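Long-range contact in ORF99 (Acidianus Filamentous Virus 1, PDB 3DF6), which is of unknown function but, as a thermo- and acid-stable viral protein of the AcrID1 family, may act as an anti-CRISPR: residues E40-P45 with L73-V78. The protein carries 2 engineered substitutions. Residues are numbered along the deposited sequence; the frame is centred on the assembly and turned at random.
Sequences ELIGKP and LFVEYV
Ile42 and Val75 meet methylene to methyl, CG1 of Ile42 standing 4.3 Å from CG2 of Val75, and the same isoleucine atom lies 4.4 Å from CD2 of Leu73. The CG1 branch thus bridges two side chains two residues apart on the strand. Although the first side-chain bond of Ile42 does not aim at the strand, chi1 of -71° turns the branch inward, and CD1 also comes to 4.4 Å from CG2 of Val75. Leu41 makes the second contact: its first side-chain bond points toward the strand, and with CG anti to the backbone N (chi1 -176°) CD2 lies 4.4 Å from both CG1 and CG2 of Val75, so that CG2 is shared with Ile42. All four side chains are buried in easy apolar packing.

Farther out, Ile90 of strand 84-96 and Val14 of helix 3-18 touch both leucines. Tyr63 hydrogen-bonds through OH to the carbonyl oxygen of Ile42, holding the helix end where Gly43, with positive phi, breaks the helical path. Backbone bonds from Leu73 to Tyr61 and Val75 to Asp59 fix the strand. Such layering of helices on one face of an antiparallel five-stranded sheet is that of a two-layer alpha+beta sandwich.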
loop_
_atom_site.group_PDB
_atom_site.type_symbol
_atom_site.label_atom_id
_atom_site.label_comp_id
_atom_site.label_asym_id
_atom_site.label_seq_id
_atom_site.Cartn_x
_atom_site.Cartn_y
_atom_site.Cartn_z
ATOM N N GLU C 40 -4.341 15.758 -7.142
ATOM C CA GLU C 40 -4.423 14.549 -7.938
ATOM C C GLU C 40 -4.631 13.309 -7.064
ATOM O O GLU C 40 -5.411 12.433 -7.421
ATOM C CB GLU C 40 -3.157 14.421 -8.796
ATOM C CG GLU C 40 -3.188 13.326 -9.825
ATOM C CD GLU C 40 -4.320 13.448 -10.827
ATOM O OE1 GLU C 40 -4.681 14.590 -11.214
ATOM O OE2 GLU C 40 -4.832 12.377 -11.241
ATOM N N LEU C 41 -3.945 13.256 -5.921
ATOM C CA LEU C 41 -4.037 12.142 -4.971
ATOM C C LEU C 41 -5.466 11.928 -4.435
ATOM O O LEU C 41 -5.963 10.797 -4.372
ATOM C CB LEU C 41 -3.095 12.392 -3.784
ATOM C CG LEU C 41 -2.956 11.309 -2.693
ATOM C CD1 LEU C 41 -2.248 10.072 -3.250
ATOM C CD2 LEU C 41 -2.195 11.844 -1.481
ATOM N N ILE C 42 -6.100 13.034 -4.064
ATOM C CA ILE C 42 -7.372 13.043 -3.365
ATOM C C ILE C 42 -8.605 13.098 -4.278
ATOM O O ILE C 42 -9.668 12.582 -3.914
ATOM C CB ILE C 42 -7.332 14.168 -2.320
ATOM C CG1 ILE C 42 -6.367 13.727 -1.220
ATOM C CG2 ILE C 42 -8.713 14.500 -1.761
ATOM C CD1 ILE C 42 -5.716 14.852 -0.490
ATOM N N GLY C 43 -8.456 13.675 -5.471
ATOM C CA GLY C 43 -9.552 13.703 -6.436
ATOM C C GLY C 43 -10.714 14.555 -5.969
ATOM O O GLY C 43 -10.520 15.619 -5.380
ATOM N N LYS C 44 -11.930 14.074 -6.218
ATOM C CA LYS C 44 -13.130 14.812 -5.864
ATOM C C LYS C 44 -13.958 14.012 -4.852
ATOM O O LYS C 44 -14.902 13.330 -5.238
ATOM C CB LYS C 44 -13.978 15.052 -7.113
ATOM C CG LYS C 44 -13.253 15.720 -8.281
ATOM C CD LYS C 44 -12.978 17.182 -8.012
ATOM C CE LYS C 44 -12.317 17.830 -9.246
ATOM N NZ LYS C 44 -12.495 19.293 -9.219
ATOM N N PRO C 45 -13.611 14.084 -3.554
ATOM C CA PRO C 45 -14.364 13.262 -2.608
ATOM C C PRO C 45 -15.800 13.760 -2.479
ATOM O O PRO C 45 -16.086 14.944 -2.716
ATOM C CB PRO C 45 -13.621 13.457 -1.288
ATOM C CG PRO C 45 -12.397 14.238 -1.601
ATOM C CD PRO C 45 -12.580 14.904 -2.898
ATOM N N LEU C 73 -10.606 7.442 2.530
ATOM C CA LEU C 73 -9.173 7.693 2.413
ATOM C C LEU C 73 -8.704 8.635 3.517
ATOM O O LEU C 73 -9.222 9.739 3.670
ATOM C CB LEU C 73 -8.873 8.320 1.041
ATOM C CG LEU C 73 -7.386 8.456 0.701
ATOM C CD1 LEU C 73 -6.813 7.039 0.321
ATOM C CD2 LEU C 73 -7.158 9.488 -0.385
ATOM N N PHE C 74 -7.727 8.194 4.303
ATOM C CA PHE C 74 -7.149 9.032 5.340
ATOM C C PHE C 74 -5.747 9.441 4.904
ATOM O O PHE C 74 -4.927 8.577 4.589
ATOM C CB PHE C 74 -7.058 8.254 6.654
ATOM C CG PHE C 74 -8.378 7.829 7.194
ATOM C CD1 PHE C 74 -9.017 8.603 8.152
ATOM C CD2 PHE C 74 -8.989 6.644 6.752
ATOM C CE1 PHE C 74 -10.251 8.221 8.679
ATOM C CE2 PHE C 74 -10.237 6.250 7.260
ATOM C CZ PHE C 74 -10.872 7.051 8.228
ATOM N N VAL C 75 -5.473 10.746 4.893
ATOM C CA VAL C 75 -4.158 11.264 4.510
ATOM C C VAL C 75 -3.619 12.088 5.665
ATOM O O VAL C 75 -4.231 13.066 6.080
ATOM C CB VAL C 75 -4.197 12.144 3.212
ATOM C CG1 VAL C 75 -2.791 12.583 2.817
ATOM C CG2 VAL C 75 -4.848 11.388 2.054
ATOM N N GLU C 76 -2.492 11.658 6.208
ATOM C CA GLU C 76 -1.836 12.367 7.280
ATOM C C GLU C 76 -0.700 13.207 6.690
ATOM O O GLU C 76 0.164 12.673 5.990
ATOM C CB GLU C 76 -1.273 11.357 8.282
ATOM C CG GLU C 76 -0.743 11.968 9.572
ATOM C CD GLU C 76 0.099 10.972 10.389
ATOM O OE1 GLU C 76 0.312 9.849 9.913
ATOM O OE2 GLU C 76 0.544 11.318 11.501
ATOM N N TYR C 77 -0.693 14.511 6.968
ATOM C CA TYR C 77 0.288 15.398 6.342
ATOM C C TYR C 77 0.665 16.617 7.170
ATOM O O TYR C 77 -0.065 17.016 8.098
ATOM C CB TYR C 77 -0.186 15.863 4.948
ATOM C CG TYR C 77 -1.475 16.676 4.938
ATOM C CD1 TYR C 77 -1.452 18.075 4.969
ATOM C CD2 TYR C 77 -2.715 16.034 4.905
ATOM C CE1 TYR C 77 -2.649 18.813 4.957
ATOM C CE2 TYR C 77 -3.891 16.744 4.888
ATOM C CZ TYR C 77 -3.860 18.128 4.908
ATOM O OH TYR C 77 -5.050 18.801 4.890
ATOM N N VAL C 78 1.800 17.215 6.793
ATOM C CA VAL C 78 2.225 18.511 7.314
ATOM C C VAL C 78 2.201 19.536 6.169
ATOM O O VAL C 78 2.728 19.282 5.084
ATOM C CB VAL C 78 3.612 18.428 7.976
ATOM C CG1 VAL C 78 4.059 19.804 8.509
ATOM C CG2 VAL C 78 3.614 17.379 9.107
#